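Local atomic coordinates of tryptophan--tRNA ligase (Mycoplasma pneumoniae, PDB entry 2YY5), a protein that is a class I aminoacyl-tRNA synthetase that works as a homodimer and probably catalyses the ATP-dependent attachment of tryptophan to tRNA(Trp). Residues A7-Q12 and L38-A43; A78-Q83 and F315-A320; I238-K243 and D274-F279; N250-L255 and L285-A290. The protein carries 1 engineered substitution. All coordinates share one frame; numbering follows the deposited sequence.

Interaction 1 (A7-Q12 and L38-A43). With WSA (5'-O-[(L-tryptophylamino)sulfonyl]adenosine), chain J.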
# COMPACT_ATOMS: atom_id res chain seq x y z
N ALA B 7 -12.76 20.61 -4.84
CA ALA B 7 -12.81 19.55 -5.87
C ALA B 7 -11.48 18.78 -6.04
O ALA B 7 -10.41 19.39 -6.13
CB ALA B 7 -13.20 20.15 -7.21
N LEU B 8 -11.56 17.46 -6.11
CA LEU B 8 -10.37 16.63 -6.29
C LEU B 8 -10.59 15.59 -7.38
O LEU B 8 -11.67 14.99 -7.46
CB LEU B 8 -10.01 15.89 -5.00
CG LEU B 8 -8.84 14.93 -5.27
CD1 LEU B 8 -7.53 15.59 -4.84
CD2 LEU B 8 -9.03 13.63 -4.54
N THR B 9 -9.57 15.39 -8.21
CA THR B 9 -9.66 14.39 -9.27
C THR B 9 -8.26 14.00 -9.71
O THR B 9 -7.32 14.79 -9.63
CB THR B 9 -10.47 14.90 -10.51
OG1 THR B 9 -10.77 13.78 -11.35
CG2 THR B 9 -9.68 15.92 -11.33
N GLY B 10 -8.14 12.75 -10.16
CA GLY B 10 -6.86 12.26 -10.61
C GLY B 10 -6.94 11.70 -12.01
O GLY B 10 -7.95 11.11 -12.40
N ILE B 11 -5.88 11.89 -12.78
CA ILE B 11 -5.83 11.39 -14.14
C ILE B 11 -4.56 10.58 -14.34
O ILE B 11 -3.46 11.02 -13.99
CB ILE B 11 -5.83 12.54 -15.18
CG1 ILE B 11 -7.10 13.38 -15.02
CG2 ILE B 11 -5.76 11.96 -16.59
CD1 ILE B 11 -7.05 14.71 -15.76
N GLN B 12 -4.72 9.38 -14.88
CA GLN B 12 -3.58 8.50 -15.15
C GLN B 12 -2.94 8.97 -16.45
O GLN B 12 -3.64 9.33 -17.40
CB GLN B 12 -4.06 7.05 -15.29
CG GLN B 12 -3.69 6.14 -14.13
CD GLN B 12 -4.24 4.73 -14.30
OE1 GLN B 12 -5.45 4.50 -14.19
NE2 GLN B 12 -3.35 3.77 -14.56
N LEU B 38 -9.64 23.78 -6.56
CA LEU B 38 -9.40 22.56 -7.32
C LEU B 38 -8.06 21.88 -7.12
O LEU B 38 -7.01 22.51 -7.11
CB LEU B 38 -9.62 22.85 -8.81
CG LEU B 38 -9.29 21.76 -9.84
CD1 LEU B 38 -10.18 20.54 -9.60
CD2 LEU B 38 -9.51 22.32 -11.25
N PHE B 39 -8.13 20.56 -6.97
CA PHE B 39 -6.96 19.71 -6.81
C PHE B 39 -6.98 18.71 -7.93
O PHE B 39 -8.00 18.05 -8.16
CB PHE B 39 -7.02 18.97 -5.47
CG PHE B 39 -6.61 19.80 -4.30
CD1 PHE B 39 -5.26 20.01 -4.03
CD2 PHE B 39 -7.56 20.39 -3.48
CE1 PHE B 39 -4.87 20.79 -2.95
CE2 PHE B 39 -7.19 21.18 -2.40
CZ PHE B 39 -5.84 21.38 -2.13
N VAL B 40 -5.87 18.62 -8.64
CA VAL B 40 -5.73 17.69 -9.75
C VAL B 40 -4.34 17.05 -9.71
O VAL B 40 -3.34 17.73 -9.48
CB VAL B 40 -5.90 18.42 -11.09
CG1 VAL B 40 -5.85 17.42 -12.25
CG2 VAL B 40 -7.20 19.17 -11.08
N PHE B 41 -4.27 15.74 -9.94
CA PHE B 41 -2.97 15.08 -9.91
C PHE B 41 -2.81 14.00 -10.97
O PHE B 41 -3.78 13.43 -11.49
CB PHE B 41 -2.69 14.48 -8.52
CG PHE B 41 -3.64 13.38 -8.13
CD1 PHE B 41 -4.88 13.67 -7.54
CD2 PHE B 41 -3.31 12.04 -8.36
CE1 PHE B 41 -5.77 12.65 -7.20
CE2 PHE B 41 -4.20 11.01 -8.01
CZ PHE B 41 -5.42 11.32 -7.43
N VAL B 42 -1.55 13.73 -11.30
CA VAL B 42 -1.18 12.71 -12.26
C VAL B 42 -1.08 11.46 -11.40
O VAL B 42 -0.16 11.32 -10.60
CB VAL B 42 0.18 13.04 -12.90
CG1 VAL B 42 0.63 11.90 -13.82
CG2 VAL B 42 0.08 14.35 -13.65
N ALA B 43 -2.03 10.55 -11.56
CA ALA B 43 -2.06 9.33 -10.76
C ALA B 43 -1.08 8.22 -11.20
O ALA B 43 -1.49 7.13 -11.59
CB ALA B 43 -3.49 8.81 -10.73
CD2 WSA J . -8.75 9.13 -9.65
CE3 WSA J . -9.73 9.95 -10.20
CZ3 WSA J . -10.47 10.78 -9.36
CH2 WSA J . -10.24 10.78 -7.99
CZ2 WSA J . -9.26 9.96 -7.45
CE2 WSA J . -8.51 9.14 -8.28
N11 WSA J . -7.52 8.28 -8.04
CD1 WSA J . -7.11 7.75 -9.19
CG WSA J . -7.84 8.24 -10.20
CB WSA J . -7.67 7.89 -11.67
CA WSA J . -8.94 7.24 -12.24
NH3 WSA J . -9.27 6.02 -11.49
C WSA J . -8.69 6.88 -13.71
O WSA J . -8.02 5.89 -14.00
NS WSA J . -9.22 7.68 -14.63
S WSA J . -8.45 7.50 -16.05
O1S WSA J . -7.00 7.84 -15.89
O2S WSA J . -8.55 6.08 -16.52
O5' WSA J . -9.09 8.39 -16.97
C5' WSA J . -9.21 9.77 -16.60
C4' WSA J . -10.65 10.29 -16.57
O4' WSA J . -11.27 10.09 -17.86
C3' WSA J . -11.55 9.60 -15.54
O3' WSA J . -12.43 10.56 -14.95
C2' WSA J . -12.35 8.64 -16.42
O2' WSA J . -13.60 8.35 -15.80
C1' WSA J . -12.58 9.56 -17.62
N9 WSA J . -13.02 8.77 -18.79
C8 WSA J . -12.39 7.70 -19.27
N7 WSA J . -13.01 7.26 -20.36
C5 WSA J . -14.05 8.06 -20.58
C4 WSA J . -14.06 9.01 -19.57
N3 WSA J . -15.03 9.95 -19.56
C2 WSA J . -15.96 9.96 -20.50
N1 WSA J . -15.98 9.07 -21.48
C6 WSA J . -15.04 8.11 -21.55
N6 WSA J . -15.05 7.22 -22.54
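Two neighbouring parallel strands of the Rossmann-type catalytic fold of class I synthetases meet here, joined by a beta-alpha-beta crossover, and their C-terminal ends form part of the pocket that holds the tryptophanyl-adenylate analogue WSA. Strands 7-11 and 38-42 run 4.7 Å apart, laced by five backbone bonds from Phe39 N to Ala7 O through to Ala43 N to Ile11 O. Of these, Ile11 N to Phe41 O is nearly straight, at 171° about the hydrogen. On one face of the sheet beta-branched residues, good strand formers, lie side by side: Thr9 CG2 meets Val40 CG2 at 4.1 Å, while Ile11 and Val42 reach on to helix 54-71. Thr9 OG1 is hydrogen-bonded to Pro152 O and also lies against the indole of WSA. The other face carries Phe41. Its CG stands between the backbone N and the carbonyl carbon (chi1 65°), which swings the ring back over the neighbouring strand. Gly10, with no side chain to intervene, sits beneath it, its CA 3.7 Å from the ring centroid in a CH-pi contact. The indole N11 of WSA lies at the edge of this ring, 3.7 Å from Phe41 CZ. Where the first strand ends, just before the 'HIGH' region, Gln12 N donates to the sulfonyl oxygen O1S of WSA at 2.9 Å.

Interaction 2 (A78-Q83 and F315-A320)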
# COMPACT_ATOMS: atom_id res chain seq x y z
N ALA B 78 -5.43 26.72 -9.63
CA ALA B 78 -5.60 25.35 -9.16
C ALA B 78 -4.30 24.74 -8.65
O ALA B 78 -3.25 25.39 -8.66
CB ALA B 78 -6.17 24.49 -10.28
N CYS B 79 -4.38 23.49 -8.19
CA CYS B 79 -3.22 22.75 -7.68
C CYS B 79 -3.02 21.50 -8.52
O CYS B 79 -3.87 20.60 -8.50
CB CYS B 79 -3.44 22.35 -6.23
SG CYS B 79 -2.13 21.30 -5.58
N LEU B 80 -1.91 21.43 -9.24
CA LEU B 80 -1.61 20.28 -10.09
C LEU B 80 -0.34 19.59 -9.59
O LEU B 80 0.73 20.18 -9.60
CB LEU B 80 -1.44 20.74 -11.54
CG LEU B 80 -0.90 19.74 -12.58
CD1 LEU B 80 -1.84 18.54 -12.72
CD2 LEU B 80 -0.75 20.48 -13.92
N PHE B 81 -0.46 18.34 -9.14
CA PHE B 81 0.69 17.63 -8.61
C PHE B 81 0.86 16.20 -9.12
O PHE B 81 -0.01 15.68 -9.81
CB PHE B 81 0.63 17.64 -7.09
CG PHE B 81 -0.52 16.85 -6.51
CD1 PHE B 81 -0.31 15.61 -5.92
CD2 PHE B 81 -1.81 17.40 -6.48
CE1 PHE B 81 -1.36 14.92 -5.29
CE2 PHE B 81 -2.86 16.72 -5.85
CZ PHE B 81 -2.63 15.48 -5.26
N LEU B 82 1.99 15.58 -8.77
CA LEU B 82 2.26 14.20 -9.17
C LEU B 82 2.09 13.33 -7.94
O LEU B 82 2.84 13.45 -6.97
CB LEU B 82 3.69 14.06 -9.70
CG LEU B 82 4.03 12.63 -10.16
CD1 LEU B 82 3.25 12.36 -11.43
CD2 LEU B 82 5.52 12.47 -10.42
N GLN B 83 1.08 12.45 -7.98
CA GLN B 83 0.76 11.55 -6.88
C GLN B 83 1.97 10.96 -6.14
O GLN B 83 2.04 11.00 -4.92
CB GLN B 83 -0.14 10.42 -7.40
CG GLN B 83 -0.61 9.42 -6.35
CD GLN B 83 -1.51 8.35 -6.94
OE1 GLN B 83 -1.41 8.02 -8.11
NE2 GLN B 83 -2.39 7.80 -6.11
N PHE B 315 8.24 21.05 -14.35
CA PHE B 315 8.91 20.81 -13.10
C PHE B 315 8.50 21.80 -12.01
O PHE B 315 8.15 21.39 -10.90
CB PHE B 315 10.43 20.86 -13.29
CG PHE B 315 11.20 20.57 -12.04
CD1 PHE B 315 11.20 19.29 -11.49
CD2 PHE B 315 11.87 21.59 -11.37
CE1 PHE B 315 11.85 19.03 -10.29
CE2 PHE B 315 12.53 21.34 -10.16
CZ PHE B 315 12.51 20.06 -9.62
N ASN B 316 8.54 23.09 -12.31
CA ASN B 316 8.17 24.11 -11.32
C ASN B 316 6.71 23.95 -10.90
O ASN B 316 6.35 24.13 -9.72
CB ASN B 316 8.39 25.52 -11.88
CG ASN B 316 9.82 25.74 -12.38
OD1 ASN B 316 10.78 25.32 -11.74
ND2 ASN B 316 9.95 26.42 -13.52
N CYS B 317 5.88 23.62 -11.88
CA CYS B 317 4.46 23.43 -11.65
C CYS B 317 4.23 22.31 -10.65
O CYS B 317 3.53 22.48 -9.64
CB CYS B 317 3.76 23.09 -12.96
SG CYS B 317 2.05 22.62 -12.73
N LEU B 318 4.83 21.16 -10.94
CA LEU B 318 4.69 20.00 -10.08
C LEU B 318 5.34 20.28 -8.73
O LEU B 318 4.86 19.85 -7.69
CB LEU B 318 5.33 18.78 -10.75
CG LEU B 318 4.56 18.28 -11.97
CD1 LEU B 318 5.38 17.22 -12.70
CD2 LEU B 318 3.19 17.73 -11.52
N GLN B 319 6.43 21.03 -8.76
CA GLN B 319 7.13 21.35 -7.52
C GLN B 319 6.24 22.18 -6.58
O GLN B 319 6.19 21.91 -5.38
CB GLN B 319 8.44 22.07 -7.84
CG GLN B 319 9.63 21.47 -7.13
CD GLN B 319 9.77 19.98 -7.42
OE1 GLN B 319 10.32 19.23 -6.61
NE2 GLN B 319 9.29 19.55 -8.57
N ALA B 320 5.51 23.15 -7.14
CA ALA B 320 4.61 23.98 -6.35
C ALA B 320 3.35 23.20 -5.98
O ALA B 320 2.83 23.35 -4.87
CB ALA B 320 4.24 25.24 -7.13
O HOH W 1 3.98 17.04 -7.49
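Apolar packing between Leu80 and Cys317, and between Leu318 and the backbone of Phe81 and Leu82, makes up most of this contact. Leu80 CD2 touches Cys317 SG at 3.7 Å. The sulfur, small and weakly polar, suits a place where the helix passes close to the strand. Leu318 reaches farther: its CG lies beside the backbone N (chi1 -70°), and the branch CD2 is thereby laid on the peptide link between Phe81 and Leu82, 3.7 Å from Phe81 C and equally far from Leu82 N. The same methyl group also meets Leu82 CB at 4.1 Å. Leucine serves well here, since a branched apolar end can cover both backbone and side chain.

Strand 78-82 is the outermost strand, on this side, of the parallel sheet of the Rossmann-type domain, and segment 315-320 of helix 311-340 crosses it at 101°, nearly perpendicular. Strand 37-42 binds the other border, and Leu80 also packs on helix 54-71. The second subunit comes near as well, with its Gly343 against Leu82 and its Ser344 against Leu318.

Polar contact between the segments passes through water. One water accepts from Leu82 N at 2.8 Å and donates to Leu318 O, giving a partner to an N-H at the outer edge of strand 78-82, turned away from strand 37-42.

Within the helix, Phe315 O accepts from both Gln319 N and Gln319 NE2, the latter at 3.2 Å and 168°. This bond holds the amide of Gln319 over one face of the Phe315 ring.

Interaction 3 (I238-K243 and D274-F279). Engineered in segment 238-243: Ser242 (natural residue Pro).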
# COMPACT_ATOMS: atom_id res chain seq x y z
N ILE B 238 -30.51 11.54 -38.09
CA ILE B 238 -29.61 12.16 -37.12
C ILE B 238 -30.40 12.77 -35.97
O ILE B 238 -31.12 13.76 -36.14
CB ILE B 238 -28.73 13.23 -37.77
CG1 ILE B 238 -27.85 12.59 -38.85
CG2 ILE B 238 -27.84 13.89 -36.72
CD1 ILE B 238 -27.20 13.58 -39.81
N ARG B 239 -30.25 12.18 -34.79
CA ARG B 239 -30.92 12.63 -33.58
C ARG B 239 -30.25 11.95 -32.39
O ARG B 239 -29.43 11.05 -32.57
CB ARG B 239 -32.39 12.21 -33.62
CG ARG B 239 -32.59 10.70 -33.67
CD ARG B 239 -34.06 10.37 -33.67
NE ARG B 239 -34.37 9.31 -34.63
CZ ARG B 239 -35.54 9.21 -35.25
NH1 ARG B 239 -36.49 10.11 -35.01
NH2 ARG B 239 -35.75 8.23 -36.12
N PHE B 240 -30.61 12.38 -31.18
CA PHE B 240 -30.05 11.78 -29.98
C PHE B 240 -30.88 10.58 -29.54
O PHE B 240 -32.00 10.74 -29.04
CB PHE B 240 -29.98 12.80 -28.84
CG PHE B 240 -28.98 13.90 -29.06
CD1 PHE B 240 -29.30 15.01 -29.84
CD2 PHE B 240 -27.71 13.82 -28.49
CE1 PHE B 240 -28.37 16.03 -30.05
CE2 PHE B 240 -26.77 14.83 -28.69
CZ PHE B 240 -27.10 15.94 -29.47
N ALA B 241 -30.35 9.38 -29.74
CA ALA B 241 -31.07 8.17 -29.35
C ALA B 241 -30.09 7.11 -28.86
O ALA B 241 -29.95 6.06 -29.47
CB ALA B 241 -31.88 7.63 -30.52
N SER B 242 -29.44 7.40 -27.74
CA SER B 242 -28.47 6.48 -27.17
C SER B 242 -28.89 5.02 -27.31
O SER B 242 -28.16 4.21 -27.86
CB SER B 242 -28.25 6.81 -25.69
OG SER B 242 -29.42 6.61 -24.92
N LYS B 243 -30.09 4.71 -26.82
CA LYS B 243 -30.61 3.36 -26.84
C LYS B 243 -30.72 2.66 -28.20
O LYS B 243 -30.37 1.48 -28.32
CB LYS B 243 -31.97 3.33 -26.14
CG LYS B 243 -31.92 3.67 -24.65
CD LYS B 243 -31.04 2.69 -23.89
CE LYS B 243 -30.96 3.01 -22.40
NZ LYS B 243 -30.09 2.05 -21.67
N ASP B 274 -29.81 24.23 -32.52
CA ASP B 274 -30.62 23.03 -32.69
C ASP B 274 -29.98 22.06 -33.68
O ASP B 274 -30.34 22.02 -34.85
CB ASP B 274 -32.03 23.41 -33.17
CG ASP B 274 -33.01 22.26 -33.05
OD1 ASP B 274 -32.57 21.11 -32.90
OD2 ASP B 274 -34.24 22.52 -33.12
N LEU B 275 -29.02 21.27 -33.19
CA LEU B 275 -28.32 20.30 -34.03
C LEU B 275 -29.25 19.35 -34.79
O LEU B 275 -29.04 19.06 -35.97
CB LEU B 275 -27.34 19.48 -33.19
CG LEU B 275 -26.15 20.17 -32.50
CD1 LEU B 275 -25.22 19.09 -31.95
CD2 LEU B 275 -25.40 21.05 -33.49
N GLU B 276 -30.27 18.83 -34.10
CA GLU B 276 -31.20 17.93 -34.75
C GLU B 276 -31.91 18.63 -35.89
O GLU B 276 -32.12 18.03 -36.96
CB GLU B 276 -32.24 17.39 -33.75
CG GLU B 276 -31.68 16.41 -32.73
CD GLU B 276 -32.76 15.51 -32.16
OE1 GLU B 276 -32.47 14.73 -31.22
OE2 GLU B 276 -33.91 15.59 -32.65
N ALA B 277 -32.27 19.90 -35.68
CA ALA B 277 -32.94 20.67 -36.73
C ALA B 277 -31.99 20.91 -37.90
O ALA B 277 -32.40 20.86 -39.06
CB ALA B 277 -33.44 22.00 -36.16
N TYR B 278 -30.73 21.17 -37.60
CA TYR B 278 -29.74 21.41 -38.64
C TYR B 278 -29.49 20.16 -39.49
O TYR B 278 -29.49 20.21 -40.72
CB TYR B 278 -28.41 21.85 -38.01
CG TYR B 278 -27.32 22.06 -39.03
CD1 TYR B 278 -27.21 23.27 -39.71
CD2 TYR B 278 -26.44 21.04 -39.37
CE1 TYR B 278 -26.26 23.45 -40.71
CE2 TYR B 278 -25.49 21.21 -40.36
CZ TYR B 278 -25.40 22.42 -41.03
OH TYR B 278 -24.47 22.58 -42.03
N PHE B 279 -29.28 19.03 -38.83
CA PHE B 279 -29.01 17.78 -39.54
C PHE B 279 -30.29 17.13 -40.05
O PHE B 279 -30.26 16.05 -40.65
CB PHE B 279 -28.24 16.83 -38.63
CG PHE B 279 -26.82 17.26 -38.42
CD1 PHE B 279 -25.89 17.12 -39.44
CD2 PHE B 279 -26.43 17.86 -37.23
CE1 PHE B 279 -24.59 17.58 -39.29
CE2 PHE B 279 -25.13 18.32 -37.06
CZ PHE B 279 -24.21 18.18 -38.09
O HOH W 2 -32.29 15.61 -37.78
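A loop segment, 238-243, packs on segment 274-279, which holds the short helix 275-278, through the buried apolar pair Ile238 and Phe279 and the carboxylate of Glu276, in the helical part of the chain remote from the catalytic sheet. Ile238 presents two branches to Phe279: CG2 lies 3.5 Å and CD1 3.6 Å from Phe279 CB, and Ile238 CD1 also reaches the near side of the ring, at Phe279 CD1, 3.8 Å away. The branched shape of isoleucine fits this double touch.

Glu276 works at the more exposed side of the contact. Its chain is extended beyond CG and spans the gap to the loop, where Phe240 N donates to Glu276 OE1 at 3.0 Å. The bond is nearly straight (170°), although the N-H arrives from above the carboxylate plane. The same oxygen lies in the plane of the Phe240 ring, at its edge, 3.5 Å from CD1; ring and carboxylate are nearly coplanar, 17° apart. The C-H edge of a phenyl ring is slightly positive, which should favour a negative oxygen there. Glu276 CD also rests on Arg239 CB, at 3.6 Å, but the guanidinium group turns elsewhere and does not touch the carboxylate. A water donates to both Ile238 O and Glu276 O, joining the two backbones, and at the helix start Asp274 is the N-cap, its OD1 accepting from Ala277 N.

Beyond the pair of segments, Ile238 and Phe240 pack on Leu252 of helix 246-259, and Ile238 and Phe279 on Leu287 of helix 284-308, placing the loop and the short helix 275-278 against both of these longer helices.

Interaction 4 (N250-L255 and L285-A290)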
# COMPACT_ATOMS: atom_id res chain seq x y z
N ASN B 250 -23.68 9.14 -30.31
CA ASN B 250 -22.37 9.43 -29.75
C ASN B 250 -21.67 10.56 -30.49
O ASN B 250 -21.20 11.52 -29.88
CB ASN B 250 -21.49 8.19 -29.79
CG ASN B 250 -20.19 8.36 -29.05
OD1 ASN B 250 -19.13 7.95 -29.52
ND2 ASN B 250 -20.26 8.97 -27.87
N MET B 251 -21.59 10.45 -31.82
CA MET B 251 -20.94 11.50 -32.61
C MET B 251 -21.66 12.82 -32.40
O MET B 251 -21.06 13.89 -32.41
CB MET B 251 -20.96 11.14 -34.10
CG MET B 251 -20.06 9.97 -34.48
SD MET B 251 -19.89 9.79 -36.27
CE MET B 251 -21.39 8.91 -36.65
N LEU B 252 -22.96 12.74 -32.20
CA LEU B 252 -23.78 13.93 -32.01
C LEU B 252 -23.50 14.64 -30.68
O LEU B 252 -23.36 15.86 -30.65
CB LEU B 252 -25.25 13.55 -32.12
CG LEU B 252 -26.27 14.62 -32.53
CD1 LEU B 252 -25.83 15.36 -33.79
CD2 LEU B 252 -27.62 13.93 -32.75
N THR B 253 -23.39 13.89 -29.59
CA THR B 253 -23.13 14.54 -28.31
C THR B 253 -21.67 15.03 -28.22
O THR B 253 -21.38 15.99 -27.50
CB THR B 253 -23.52 13.63 -27.07
OG1 THR B 253 -22.37 13.41 -26.24
CG2 THR B 253 -24.09 12.30 -27.51
N ILE B 254 -20.76 14.39 -28.96
CA ILE B 254 -19.35 14.81 -28.97
C ILE B 254 -19.28 16.15 -29.66
O ILE B 254 -18.60 17.07 -29.19
CB ILE B 254 -18.44 13.84 -29.77
CG1 ILE B 254 -18.31 12.50 -29.03
CG2 ILE B 254 -17.06 14.46 -29.96
CD1 ILE B 254 -17.68 11.41 -29.87
N LEU B 255 -19.97 16.24 -30.80
CA LEU B 255 -20.03 17.45 -31.61
C LEU B 255 -20.56 18.61 -30.76
O LEU B 255 -20.01 19.72 -30.80
CB LEU B 255 -20.95 17.23 -32.83
CG LEU B 255 -20.70 17.99 -34.14
CD1 LEU B 255 -22.04 18.27 -34.82
CD2 LEU B 255 -19.99 19.31 -33.90
N LEU B 285 -22.94 11.48 -43.46
CA LEU B 285 -21.63 11.94 -43.88
C LEU B 285 -21.45 13.41 -43.51
O LEU B 285 -20.34 13.84 -43.23
CB LEU B 285 -21.44 11.73 -45.39
CG LEU B 285 -21.87 10.37 -45.95
CD1 LEU B 285 -21.40 9.23 -45.04
CD2 LEU B 285 -23.39 10.34 -46.07
N ASP B 286 -22.55 14.16 -43.50
CA ASP B 286 -22.50 15.58 -43.16
C ASP B 286 -22.17 15.76 -41.68
O ASP B 286 -21.58 16.76 -41.27
CB ASP B 286 -23.84 16.25 -43.47
CG ASP B 286 -24.10 16.36 -44.96
OD1 ASP B 286 -25.25 16.11 -45.38
OD2 ASP B 286 -23.16 16.70 -45.71
N LEU B 287 -22.58 14.78 -40.88
CA LEU B 287 -22.34 14.78 -39.45
C LEU B 287 -20.86 14.48 -39.19
O LEU B 287 -20.22 15.15 -38.38
CB LEU B 287 -23.22 13.73 -38.75
CG LEU B 287 -23.05 13.45 -37.26
CD1 LEU B 287 -23.23 14.73 -36.44
CD2 LEU B 287 -24.06 12.40 -36.82
N LYS B 288 -20.33 13.47 -39.88
CA LYS B 288 -18.93 13.09 -39.71
C LYS B 288 -18.02 14.24 -40.11
O LYS B 288 -17.00 14.49 -39.48
CB LYS B 288 -18.60 11.86 -40.54
CG LYS B 288 -19.16 10.58 -39.96
CD LYS B 288 -18.82 9.36 -40.82
CE LYS B 288 -19.32 8.08 -40.16
NZ LYS B 288 -19.09 6.88 -41.00
N ASN B 289 -18.42 14.94 -41.17
CA ASN B 289 -17.67 16.09 -41.67
C ASN B 289 -17.55 17.18 -40.62
O ASN B 289 -16.46 17.69 -40.38
CB ASN B 289 -18.36 16.67 -42.91
CG ASN B 289 -17.74 16.18 -44.20
OD1 ASN B 289 -18.04 15.09 -44.68
ND2 ASN B 289 -16.85 16.99 -44.76
N ALA B 290 -18.68 17.54 -40.01
CA ALA B 290 -18.71 18.58 -38.99
C ALA B 290 -17.98 18.13 -37.72
O ALA B 290 -17.35 18.94 -37.04
CB ALA B 290 -20.15 18.96 -38.68
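No flat side chain takes part between the segments where Leu287 meets Met251, Leu252 and Leu255; nearby rings, of Phe240 and Phe279, border the contact. Between the helices themselves the contact is made by flexible aliphatic groups. Leu287 is its centre: with CG anti to the backbone N (chi1 174°) it pushes its two methyl groups among the three residues of the facing helix. Its CD1 meets Leu252 CD1 at 3.8 Å, the two side chains crossing at about a right angle, and lies 4.1 Å from Leu255 CD1. Its other branch, CD2, faces Met251 CB at 4.3 Å.

Segments 250-255 and 285-290, parts of helices 246-259 and 284-308, lie with their axes 10.2 Å apart at closest approach and 36° between their directions, within an all-helical region that in tryptophanyl-tRNA synthetases generally serves in anticodon recognition, and probably does so here. Leucines, bulky and apolar, fill an interface of this spacing.

On one flank Met251 SD lies against Lys288 CG, 3.8 Å away. The unbranched thioether is bent at its last torsion (chi3 -81°), which carries CE alongside the lysine's methylenes. Lysine suits this half-buried spot because its long extended chain packs apolar carbons first and then delivers NZ to the carbonyl oxygens of Arg228 and Ala230. Further along the helices Ala290, with a short side chain, meets the larger Leu255, its CB 4.4 Å from Leu255 CD1.

How the interactions relate
Interactions 1 and 2 share the parallel sheet of the catalytic domain: strand 37-42 is its middle strand, flanked by 6-11 and 78-82, and the two centres lie 11 Å apart. Interactions 3 and 4, with centres 10 Å apart, form one helical cluster on the opposite side of the chain's centre from interaction 2; the centres of interactions 1 and 4 are 30 Å apart, those of 2 and 3 41 Å. Their segments alternate along the sequence, so that the chain weaves loop, helix, short helix and long helix into a common core around Leu252 and Leu287. Interaction 2 closes last: helix 311-340 follows helix 284-308 directly, so the chain leaves the cluster and returns to the sheet's border near the second subunit.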